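Local coordinates for protein glycosyl transferase family 8 (Streptococcus pneumoniae, PDB 5GVV) that transfers galactose from UDP-galactose to the terminal glucose of the already glycosylated serine-rich repeat protein PsrP, with manganese and UDP bound in its active site, at residues H33-Q41 with F92-D100; L226-W235 with G241-E249. All blocks are in the same frame, centred on the assembly; numbering follows the deposited sequence.

Contact 1 (H33-Q41 with F92-D100); sequences HLKIYLLNQ and FIPDFVTED
F92 meets L39 with the root of its side chain: CB lies 4.3 Å from CD2 of L39, while the ring turns off to meet F72 edge-to-face. I93 packs alongside this leucine through its backbone, and its carbonyl O takes two bonds, from the N atoms of F96 and V97, closing a tight turn. That turn brings the loop back to L39 through F96, CD1 of the ring standing 4.1 Å from CG of the leucine; C65 of strand 61-66 touches the same side chain. L39, Y37 and K35 alternate along strand 34-40, part of the parallel half of the central sheet of a GT-A fold, and all three point to the 92-100 loop that leads into strand 101-105, two places along in the sheet. V97 covers the Y37 ring. Its CG2, anti to the carbonyl carbon, sits 3.9 Å from the ring centroid and 7° off the normal, a CH-pi contact over the face, with CG1 against CE2. T98 adds a weak but nearly straight bond from its N to OH of Y37. E99 closes the row with a chain folded back at chi2 (75°), which brings both carboxylate oxygens to the strand. OE1 accepts from OH of Y37 at 2.6 Å, near the plane of the phenol ring, whose plane is 68° from the carboxylate. OE2 forms a salt bridge with NZ of the extended K35 at 2.7 Å. Each oxygen uses its syn lone pair, and a weak bond from K35 NZ to Y37 OH links the two partners.

Contact 2 (L226-W235 with G241-E249); sequences LHYISQDKPW and GRLREVWWE. With MN (manganese (II) ion), chain C; UDP (uridine-5'-diphosphate), chain D.
W247, on the first turn of helix 244-251, meets Y228 and W235 in an aromatic cluster behind the nucleotide site of this GT-A glycosyltransferase. Its indole edge is directed to the face of Y228 in an offset edge-to-face pair, planes at 89°. Against W235 the rings are oblique, at 43°, and CB of W235 lies over the W247 six-membered ring, 3.6 Å from its centroid. P234 fills the angle between Y228 and W247, its CG over one face of the Y228 ring and 3.7 Å from CB of W247. OH of Y228 donates to O of L243 at 2.6 Å, and N of V246 bonds that oxygen from the opposite face of its plane. Beside this bond, L226 crosses L243 and V246 at about right angles, its CD1 and CD2 against CD1 of L243. The loop's other side faces UDP: H227 NE2 binds manganese at 2.1 Å, joining D106 and D108, while K233 NZ, hydrogen-bonded to O of Y228, O of S230 and D108, also donates to UDP O2A at 2.9 Å. OD2 of D232 receives N of G241 on its syn lone pair. R244 lays a guanidinium face over O of P234 but spends its NH groups on S239 and N236, its NE on E46 of the second subunit. The P234 oxygen instead takes NE1 of W248 at 2.9 Å, the donor 39° above the carbonyl plane.

Overall arrangement
Both contacts belong to the GT-A part of the chain, their centres 26 Å apart and their nearest atoms about 13 Å. Contact 1 lies close to the chain centre, where a loop packs against strand 34-40 of the central sheet; partly buried, it mixes apolar packing with a charged and hydroxyl network. Contact 2, farther from the centre but more buried, joins strand 225-227 and its loop to a helix through aromatic rings and backbone carbonyls. It includes a manganese ligand and residues that bind UDP, whereas in contact 1 the side chain of L39 stays about 9 Å from the nucleotide. The second subunit touches contact 2 at R244, W235 and W248, contact 1 just at Q41.

Contact 1 (H33-Q41 with F92-D100)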
loop_
_atom_site.group_PDB
_atom_site.type_symbol
_atom_site.label_atom_id
_atom_site.label_comp_id
_atom_site.label_asym_id
_atom_site.label_seq_id
_atom_site.Cartn_x
_atom_site.Cartn_y
_atom_site.Cartn_z
ATOM N N HIS A 33 12.552 -4.152 -20.982
ATOM C CA HIS A 33 13.901 -3.587 -21.011
ATOM C C HIS A 33 13.972 -2.177 -20.440
ATOM O O HIS A 33 14.446 -1.246 -21.102
ATOM C CB HIS A 33 14.462 -3.606 -22.435
ATOM C CG HIS A 33 14.568 -4.979 -23.022
ATOM N ND1 HIS A 33 13.489 -5.643 -23.564
ATOM C CD2 HIS A 33 15.627 -5.814 -23.150
ATOM C CE1 HIS A 33 13.877 -6.827 -24.002
ATOM N NE2 HIS A 33 15.169 -6.958 -23.758
ATOM N N LEU A 34 13.507 -2.020 -19.206
ATOM C CA LEU A 34 13.477 -0.702 -18.585
ATOM C C LEU A 34 14.477 -0.589 -17.438
ATOM O O LEU A 34 14.485 -1.417 -16.520
ATOM C CB LEU A 34 12.067 -0.396 -18.079
ATOM C CG LEU A 34 10.930 -0.613 -19.073
ATOM C CD1 LEU A 34 9.601 -0.510 -18.360
ATOM C CD2 LEU A 34 10.993 0.395 -20.201
ATOM N N LYS A 35 15.327 0.430 -17.497
ATOM C CA LYS A 35 16.171 0.754 -16.361
ATOM C C LYS A 35 15.451 1.839 -15.579
ATOM O O LYS A 35 15.433 3.008 -15.981
ATOM C CB LYS A 35 17.546 1.235 -16.818
ATOM C CG LYS A 35 18.517 1.492 -15.675
ATOM C CD LYS A 35 19.894 1.822 -16.218
ATOM C CE LYS A 35 20.889 2.110 -15.108
ATOM N NZ LYS A 35 22.182 2.559 -15.702
ATOM N N ILE A 36 14.831 1.439 -14.474
ATOM C CA ILE A 36 14.010 2.349 -13.686
ATOM C C ILE A 36 14.754 2.883 -12.463
ATOM O O ILE A 36 15.213 2.114 -11.616
ATOM C CB ILE A 36 12.709 1.659 -13.226
ATOM C CG1 ILE A 36 11.835 1.309 -14.437
ATOM C CG2 ILE A 36 11.939 2.554 -12.269
ATOM C CD1 ILE A 36 10.590 0.527 -14.093
ATOM N N TYR A 37 14.861 4.206 -12.375
ATOM C CA TYR A 37 15.376 4.850 -11.173
ATOM C C TYR A 37 14.189 5.258 -10.307
ATOM O O TYR A 37 13.169 5.713 -10.828
ATOM C CB TYR A 37 16.185 6.100 -11.530
ATOM C CG TYR A 37 17.441 5.859 -12.341
ATOM C CD1 TYR A 37 18.692 5.900 -11.738
ATOM C CD2 TYR A 37 17.382 5.625 -13.712
ATOM C CE1 TYR A 37 19.848 5.697 -12.470
ATOM C CE2 TYR A 37 18.545 5.422 -14.457
ATOM C CZ TYR A 37 19.773 5.459 -13.825
ATOM O OH TYR A 37 20.937 5.256 -14.545
ATOM N N LEU A 38 14.305 5.087 -8.993
ATOM C CA LEU A 38 13.258 5.562 -8.089
ATOM C C LEU A 38 13.848 6.425 -6.987
ATOM O O LEU A 38 14.507 5.921 -6.072
ATOM C CB LEU A 38 12.470 4.398 -7.484
ATOM C CG LEU A 38 11.415 4.750 -6.428
ATOM C CD1 LEU A 38 10.446 5.780 -6.969
ATOM C CD2 LEU A 38 10.666 3.496 -5.989
ATOM N N LEU A 39 13.616 7.729 -7.084
ATOM C CA LEU A 39 14.096 8.662 -6.071
ATOM C C LEU A 39 13.193 8.603 -4.842
ATOM O O LEU A 39 11.975 8.757 -4.951
ATOM C CB LEU A 39 14.154 10.084 -6.637
ATOM C CG LEU A 39 15.451 10.479 -7.356
ATOM C CD1 LEU A 39 15.661 9.653 -8.609
ATOM C CD2 LEU A 39 15.486 11.978 -7.684
ATOM N N ASN A 40 13.785 8.352 -3.679
ATOM C CA ASN A 40 13.012 8.227 -2.446
ATOM C C ASN A 40 13.892 8.425 -1.220
ATOM O O ASN A 40 15.116 8.475 -1.336
ATOM C CB ASN A 40 12.334 6.853 -2.373
ATOM C CG ASN A 40 13.324 5.722 -2.105
ATOM O OD1 ASN A 40 13.338 5.135 -1.020
ATOM N ND2 ASN A 40 14.146 5.402 -3.101
ATOM N N GLN A 41 13.267 8.535 -0.051
ATOM C CA GLN A 41 14.003 8.663 1.204
ATOM C C GLN A 41 13.758 7.475 2.113
ATOM O O GLN A 41 14.651 7.053 2.847
ATOM C CB GLN A 41 13.567 9.912 1.970
ATOM C CG GLN A 41 13.813 11.240 1.288
ATOM C CD GLN A 41 13.571 12.408 2.229
ATOM O OE1 GLN A 41 12.497 13.011 2.232
ATOM N NE2 GLN A 41 14.567 12.720 3.046
ATOM N N PHE A 92 16.733 16.579 -8.614
ATOM C CA PHE A 92 17.993 15.860 -8.395
ATOM C C PHE A 92 18.231 14.724 -9.388
ATOM O O PHE A 92 19.138 13.913 -9.203
ATOM C CB PHE A 92 18.049 15.305 -6.968
ATOM C CG PHE A 92 17.930 16.357 -5.901
ATOM C CD1 PHE A 92 19.049 17.057 -5.473
ATOM C CD2 PHE A 92 16.697 16.644 -5.327
ATOM C CE1 PHE A 92 18.946 18.027 -4.488
ATOM C CE2 PHE A 92 16.583 17.611 -4.341
ATOM C CZ PHE A 92 17.709 18.303 -3.919
ATOM N N ILE A 93 17.418 14.665 -10.437
ATOM C CA ILE A 93 17.559 13.623 -11.457
ATOM C C ILE A 93 18.986 13.445 -12.008
ATOM O O ILE A 93 19.505 12.327 -12.010
ATOM C CB ILE A 93 16.517 13.786 -12.600
ATOM C CG1 ILE A 93 15.133 13.329 -12.124
ATOM C CG2 ILE A 93 16.921 12.985 -13.825
ATOM C CD1 ILE A 93 13.998 13.666 -13.085
ATOM N N PRO A 94 19.638 14.538 -12.453
ATOM C CA PRO A 94 20.964 14.315 -13.045
ATOM C C PRO A 94 22.041 13.936 -12.029
ATOM O O PRO A 94 23.182 13.687 -12.421
ATOM C CB PRO A 94 21.290 15.670 -13.693
ATOM C CG PRO A 94 20.541 16.663 -12.884
ATOM C CD PRO A 94 19.260 15.965 -12.483
ATOM N N ASP A 95 21.690 13.878 -10.748
ATOM C CA ASP A 95 22.633 13.442 -9.724
ATOM C C ASP A 95 22.665 11.916 -9.594
ATOM O O ASP A 95 23.568 11.362 -8.958
ATOM C CB ASP A 95 22.301 14.085 -8.372
ATOM C CG ASP A 95 22.606 15.573 -8.340
ATOM O OD1 ASP A 95 23.576 15.995 -9.004
ATOM O OD2 ASP A 95 21.877 16.322 -7.650
ATOM N N PHE A 96 21.689 11.242 -10.201
ATOM C CA PHE A 96 21.589 9.787 -10.110
ATOM C C PHE A 96 21.648 9.078 -11.459
ATOM O O PHE A 96 22.263 8.018 -11.583
ATOM C CB PHE A 96 20.289 9.383 -9.405
ATOM C CG PHE A 96 20.205 9.832 -7.973
ATOM C CD1 PHE A 96 19.521 10.997 -7.641
ATOM C CD2 PHE A 96 20.801 9.091 -6.959
ATOM C CE1 PHE A 96 19.434 11.418 -6.324
ATOM C CE2 PHE A 96 20.715 9.504 -5.637
ATOM C CZ PHE A 96 20.031 10.671 -5.321
ATOM N N VAL A 97 20.989 9.651 -12.463
ATOM C CA VAL A 97 20.858 9.004 -13.768
ATOM C C VAL A 97 22.130 9.153 -14.601
ATOM O O VAL A 97 22.655 10.257 -14.743
ATOM C CB VAL A 97 19.648 9.568 -14.545
ATOM C CG1 VAL A 97 19.447 8.813 -15.849
ATOM C CG2 VAL A 97 18.390 9.482 -13.682
ATOM N N THR A 98 22.618 8.045 -15.156
ATOM C CA THR A 98 23.882 8.041 -15.895
ATOM C C THR A 98 23.652 8.127 -17.398
ATOM O O THR A 98 24.583 8.386 -18.165
ATOM C CB THR A 98 24.708 6.773 -15.595
ATOM O OG1 THR A 98 24.017 5.617 -16.090
ATOM C CG2 THR A 98 24.922 6.620 -14.100
ATOM N N GLU A 99 22.409 7.912 -17.820
ATOM C CA GLU A 99 22.078 7.971 -19.240
ATOM C C GLU A 99 21.929 9.414 -19.717
ATOM O O GLU A 99 21.571 10.303 -18.938
ATOM C CB GLU A 99 20.808 7.169 -19.542
ATOM C CG GLU A 99 20.982 5.650 -19.455
ATOM C CD GLU A 99 21.054 5.126 -18.030
ATOM O OE1 GLU A 99 20.696 5.863 -17.087
ATOM O OE2 GLU A 99 21.469 3.963 -17.852
ATOM N N ASP A 100 22.213 9.650 -20.994
ATOM C CA ASP A 100 22.124 10.999 -21.542
ATOM C C ASP A 100 20.664 11.438 -21.715
ATOM O O ASP A 100 20.360 12.636 -21.695
ATOM C CB ASP A 100 22.892 11.100 -22.864
ATOM C CG ASP A 100 24.377 10.801 -22.704
ATOM O OD1 ASP A 100 24.922 11.013 -21.596
ATOM O OD2 ASP A 100 24.999 10.351 -23.693
#

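Contact 2 (L226-W235 with G241-E249)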
loop_
_atom_site.group_PDB
_atom_site.type_symbol
_atom_site.label_atom_id
_atom_site.label_comp_id
_atom_site.label_asym_id
_atom_site.label_seq_id
_atom_site.Cartn_x
_atom_site.Cartn_y
_atom_site.Cartn_z
ATOM N N LEU A 226 -2.174 8.218 -18.959
ATOM C CA LEU A 226 -3.274 8.852 -18.228
ATOM C C LEU A 226 -2.761 9.481 -16.945
ATOM O O LEU A 226 -2.264 8.772 -16.069
ATOM C CB LEU A 226 -4.341 7.818 -17.864
ATOM C CG LEU A 226 -5.185 7.211 -18.975
ATOM C CD1 LEU A 226 -6.112 6.155 -18.405
ATOM C CD2 LEU A 226 -5.980 8.298 -19.682
ATOM N N HIS A 227 -2.915 10.796 -16.814
ATOM C CA HIS A 227 -2.392 11.520 -15.658
ATOM C C HIS A 227 -3.533 12.026 -14.779
ATOM O O HIS A 227 -4.290 12.925 -15.171
ATOM C CB HIS A 227 -1.512 12.688 -16.123
ATOM C CG HIS A 227 -0.692 13.304 -15.035
ATOM N ND1 HIS A 227 0.160 14.370 -15.253
ATOM C CD2 HIS A 227 -0.575 12.999 -13.718
ATOM C CE1 HIS A 227 0.756 14.695 -14.124
ATOM N NE2 HIS A 227 0.326 13.882 -13.173
ATOM N N TYR A 228 -3.666 11.441 -13.591
ATOM C CA TYR A 228 -4.732 11.833 -12.676
ATOM C C TYR A 228 -4.326 13.015 -11.796
ATOM O O TYR A 228 -4.207 12.878 -10.571
ATOM C CB TYR A 228 -5.144 10.643 -11.805
ATOM C CG TYR A 228 -5.710 9.482 -12.592
ATOM C CD1 TYR A 228 -7.066 9.408 -12.874
ATOM C CD2 TYR A 228 -4.886 8.461 -13.044
ATOM C CE1 TYR A 228 -7.588 8.349 -13.586
ATOM C CE2 TYR A 228 -5.393 7.404 -13.765
ATOM C CZ TYR A 228 -6.745 7.354 -14.033
ATOM O OH TYR A 228 -7.254 6.295 -14.748
ATOM N N ILE A 229 -4.122 14.173 -12.420
ATOM C CA ILE A 229 -3.750 15.388 -11.701
ATOM C C ILE A 229 -4.872 15.822 -10.767
ATOM O O ILE A 229 -5.988 15.294 -10.841
ATOM C CB ILE A 229 -3.433 16.551 -12.667
ATOM C CG1 ILE A 229 -4.693 16.968 -13.440
ATOM C CG2 ILE A 229 -2.318 16.164 -13.632
ATOM C CD1 ILE A 229 -4.522 18.241 -14.261
ATOM N N SER A 230 -4.556 16.783 -9.894
ATOM C CA SER A 230 -5.483 17.351 -8.897
ATOM C C SER A 230 -5.658 16.442 -7.682
ATOM O O SER A 230 -5.029 15.394 -7.589
ATOM C CB SER A 230 -6.849 17.721 -9.498
ATOM O OG SER A 230 -7.722 16.599 -9.540
ATOM N N GLN A 231 -6.501 16.854 -6.745
ATOM C CA GLN A 231 -6.709 16.068 -5.537
ATOM C C GLN A 231 -7.845 15.061 -5.705
ATOM O O GLN A 231 -8.174 14.324 -4.771
ATOM C CB GLN A 231 -6.968 16.982 -4.339
ATOM C CG GLN A 231 -5.886 18.043 -4.126
ATOM C CD GLN A 231 -4.512 17.456 -3.815
ATOM O OE1 GLN A 231 -3.775 17.041 -4.716
ATOM N NE2 GLN A 231 -4.154 17.444 -2.537
ATOM N N ASP A 232 -8.436 15.033 -6.897
ATOM C CA ASP A 232 -9.512 14.095 -7.199
ATOM C C ASP A 232 -8.928 12.782 -7.717
ATOM O O ASP A 232 -9.151 12.410 -8.870
ATOM C CB ASP A 232 -10.450 14.708 -8.245
ATOM C CG ASP A 232 -11.653 13.834 -8.540
ATOM O OD1 ASP A 232 -12.224 13.256 -7.591
ATOM O OD2 ASP A 232 -12.026 13.725 -9.726
ATOM N N LYS A 233 -8.184 12.081 -6.859
ATOM C CA LYS A 233 -7.475 10.865 -7.261
ATOM C C LYS A 233 -8.412 9.659 -7.324
ATOM O O LYS A 233 -9.287 9.504 -6.470
ATOM C CB LYS A 233 -6.318 10.576 -6.296
ATOM C CG LYS A 233 -5.375 11.762 -6.037
ATOM C CD LYS A 233 -4.718 12.269 -7.318
ATOM C CE LYS A 233 -3.362 12.903 -7.022
ATOM N NZ LYS A 233 -2.922 13.837 -8.108
ATOM N N PRO A 234 -8.226 8.788 -8.336
ATOM C CA PRO A 234 -9.156 7.668 -8.526
ATOM C C PRO A 234 -9.024 6.610 -7.433
ATOM O O PRO A 234 -9.910 5.764 -7.287
ATOM C CB PRO A 234 -8.726 7.083 -9.876
ATOM C CG PRO A 234 -7.265 7.447 -9.992
ATOM C CD PRO A 234 -7.168 8.814 -9.365
ATOM N N TRP A 235 -7.936 6.662 -6.671
ATOM C CA TRP A 235 -7.742 5.700 -5.595
ATOM C C TRP A 235 -8.418 6.110 -4.287
ATOM O O TRP A 235 -8.437 5.337 -3.327
ATOM C CB TRP A 235 -6.255 5.424 -5.364
ATOM C CG TRP A 235 -5.426 6.618 -4.974
ATOM C CD1 TRP A 235 -5.298 7.160 -3.724
ATOM C CD2 TRP A 235 -4.577 7.389 -5.836
ATOM N NE1 TRP A 235 -4.430 8.228 -3.761
ATOM C CE2 TRP A 235 -3.969 8.389 -5.044
ATOM C CE3 TRP A 235 -4.263 7.332 -7.196
ATOM C CZ2 TRP A 235 -3.072 9.322 -5.571
ATOM C CZ3 TRP A 235 -3.373 8.267 -7.723
ATOM C CH2 TRP A 235 -2.793 9.248 -6.909
ATOM N N GLY A 241 -13.888 12.255 -11.407
ATOM C CA GLY A 241 -13.322 12.247 -12.745
ATOM C C GLY A 241 -13.500 10.911 -13.440
ATOM O O GLY A 241 -13.775 9.899 -12.789
ATOM N N ARG A 242 -13.334 10.909 -14.761
ATOM C CA ARG A 242 -13.510 9.698 -15.558
ATOM C C ARG A 242 -12.287 8.792 -15.506
ATOM O O ARG A 242 -11.191 9.238 -15.143
ATOM C CB ARG A 242 -13.803 10.061 -17.017
ATOM C CG ARG A 242 -15.167 10.687 -17.256
ATOM C CD ARG A 242 -15.222 11.348 -18.632
ATOM N NE ARG A 242 -14.208 12.390 -18.763
ATOM C CZ ARG A 242 -13.817 12.915 -19.921
ATOM N NH1 ARG A 242 -14.356 12.494 -21.056
ATOM N NH2 ARG A 242 -12.884 13.858 -19.948
ATOM N N LEU A 243 -12.499 7.521 -15.856
ATOM C CA LEU A 243 -11.432 6.522 -16.013
ATOM C C LEU A 243 -10.879 6.013 -14.686
ATOM O O LEU A 243 -9.771 5.488 -14.634
ATOM C CB LEU A 243 -10.297 7.032 -16.918
ATOM C CG LEU A 243 -10.715 7.432 -18.340
ATOM C CD1 LEU A 243 -9.493 7.656 -19.222
ATOM C CD2 LEU A 243 -11.642 6.393 -18.951
ATOM N N ARG A 244 -11.665 6.166 -13.627
ATOM C CA ARG A 244 -11.315 5.645 -12.306
ATOM C C ARG A 244 -11.013 4.146 -12.370
ATOM O O ARG A 244 -10.093 3.654 -11.704
ATOM C CB ARG A 244 -12.472 5.898 -11.338
ATOM C CG ARG A 244 -12.317 5.225 -9.987
ATOM C CD ARG A 244 -13.534 5.451 -9.108
ATOM N NE ARG A 244 -13.389 4.767 -7.825
ATOM C CZ ARG A 244 -12.958 5.350 -6.710
ATOM N NH1 ARG A 244 -12.643 6.639 -6.707
ATOM N NH2 ARG A 244 -12.852 4.646 -5.590
ATOM N N GLU A 245 -11.786 3.428 -13.179
ATOM C CA GLU A 245 -11.652 1.974 -13.300
ATOM C C GLU A 245 -10.304 1.523 -13.866
ATOM O O GLU A 245 -9.838 0.413 -13.581
ATOM C CB GLU A 245 -12.784 1.407 -14.156
ATOM C CG GLU A 245 -12.813 1.921 -15.591
ATOM C CD GLU A 245 -13.500 3.276 -15.728
ATOM O OE1 GLU A 245 -13.941 3.854 -14.704
ATOM O OE2 GLU A 245 -13.603 3.759 -16.874
ATOM N N VAL A 246 -9.680 2.373 -14.675
ATOM C CA VAL A 246 -8.395 2.026 -15.278
ATOM C C VAL A 246 -7.291 1.935 -14.224
ATOM O O VAL A 246 -6.448 1.029 -14.271
ATOM C CB VAL A 246 -7.991 3.026 -16.370
ATOM C CG1 VAL A 246 -6.640 2.635 -16.979
ATOM C CG2 VAL A 246 -9.069 3.106 -17.448
ATOM N N TRP A 247 -7.297 2.861 -13.265
ATOM C CA TRP A 247 -6.273 2.859 -12.226
ATOM C C TRP A 247 -6.370 1.601 -11.388
ATOM O O TRP A 247 -5.355 0.981 -11.073
ATOM C CB TRP A 247 -6.377 4.089 -11.311
ATOM C CG TRP A 247 -5.210 4.185 -10.334
ATOM C CD1 TRP A 247 -4.020 4.842 -10.533
ATOM C CD2 TRP A 247 -5.120 3.582 -9.032
ATOM N NE1 TRP A 247 -3.206 4.688 -9.433
ATOM C CE2 TRP A 247 -3.859 3.925 -8.495
ATOM C CE3 TRP A 247 -5.987 2.797 -8.259
ATOM C CZ2 TRP A 247 -3.440 3.501 -7.224
ATOM C CZ3 TRP A 247 -5.575 2.381 -6.999
ATOM C CH2 TRP A 247 -4.309 2.731 -6.495
ATOM N N TRP A 248 -7.593 1.231 -11.019
ATOM C CA TRP A 248 -7.800 0.056 -10.187
ATOM C C TRP A 248 -7.409 -1.232 -10.903
ATOM O O TRP A 248 -6.881 -2.160 -10.281
ATOM C CB TRP A 248 -9.245 0.016 -9.679
ATOM C CG TRP A 248 -9.424 0.988 -8.567
ATOM C CD1 TRP A 248 -9.968 2.238 -8.641
ATOM C CD2 TRP A 248 -8.994 0.819 -7.212
ATOM N NE1 TRP A 248 -9.926 2.846 -7.412
ATOM C CE2 TRP A 248 -9.332 1.993 -6.513
ATOM C CE3 TRP A 248 -8.367 -0.220 -6.518
ATOM C CZ2 TRP A 248 -9.060 2.161 -5.155
ATOM C CZ3 TRP A 248 -8.094 -0.054 -5.164
ATOM C CH2 TRP A 248 -8.441 1.126 -4.498
ATOM N N GLU A 249 -7.657 -1.281 -12.208
ATOM C CA GLU A 249 -7.287 -2.429 -13.026
ATOM C C GLU A 249 -5.794 -2.748 -12.909
ATOM O O GLU A 249 -5.398 -3.916 -12.846
ATOM C CB GLU A 249 -7.650 -2.153 -14.481
ATOM C CG GLU A 249 -7.334 -3.286 -15.439
ATOM C CD GLU A 249 -7.820 -2.992 -16.846
ATOM O OE1 GLU A 249 -8.112 -3.958 -17.586
ATOM O OE2 GLU A 249 -7.925 -1.794 -17.203
HETATM MN MN MN C . 0.854 13.977 -11.121
HETATM N N1 UDP D . 4.252 12.645 -4.343
HETATM C C2 UDP D . 4.613 11.735 -3.369
HETATM N N3 UDP D . 3.876 11.615 -2.206
HETATM C C4 UDP D . 2.767 12.415 -2.010
HETATM C C5 UDP D . 2.402 13.330 -2.997
HETATM C C6 UDP D . 3.222 13.517 -4.108
HETATM O O2 UDP D . 5.601 11.026 -3.543
HETATM O O4 UDP D . 2.106 12.305 -0.972
HETATM C "C1'" UDP D . 5.066 12.741 -5.575
HETATM C "C2'" UDP D . 4.501 11.799 -6.628
HETATM O "O2'" UDP D . 5.540 11.276 -7.425
HETATM C "C3'" UDP D . 3.639 12.701 -7.481
HETATM C "C4'" UDP D . 4.390 14.024 -7.403
HETATM O "O4'" UDP D . 4.992 14.049 -6.120
HETATM O "O3'" UDP D . 3.542 12.209 -8.801
HETATM C "C5'" UDP D . 3.477 15.232 -7.601
HETATM O "O5'" UDP D . 2.227 14.954 -7.008
HETATM P PA UDP D . 0.909 15.010 -7.923
HETATM O O1A UDP D . 1.100 14.010 -8.994
HETATM O O2A UDP D . -0.301 14.733 -7.114
HETATM O O3A UDP D . 0.861 16.511 -8.519
HETATM P PB UDP D . 0.035 16.907 -9.851
HETATM O O1B UDP D . 0.447 18.249 -10.326
HETATM O O2B UDP D . -1.404 16.954 -9.506
HETATM O O3B UDP D . 0.271 15.898 -10.912
#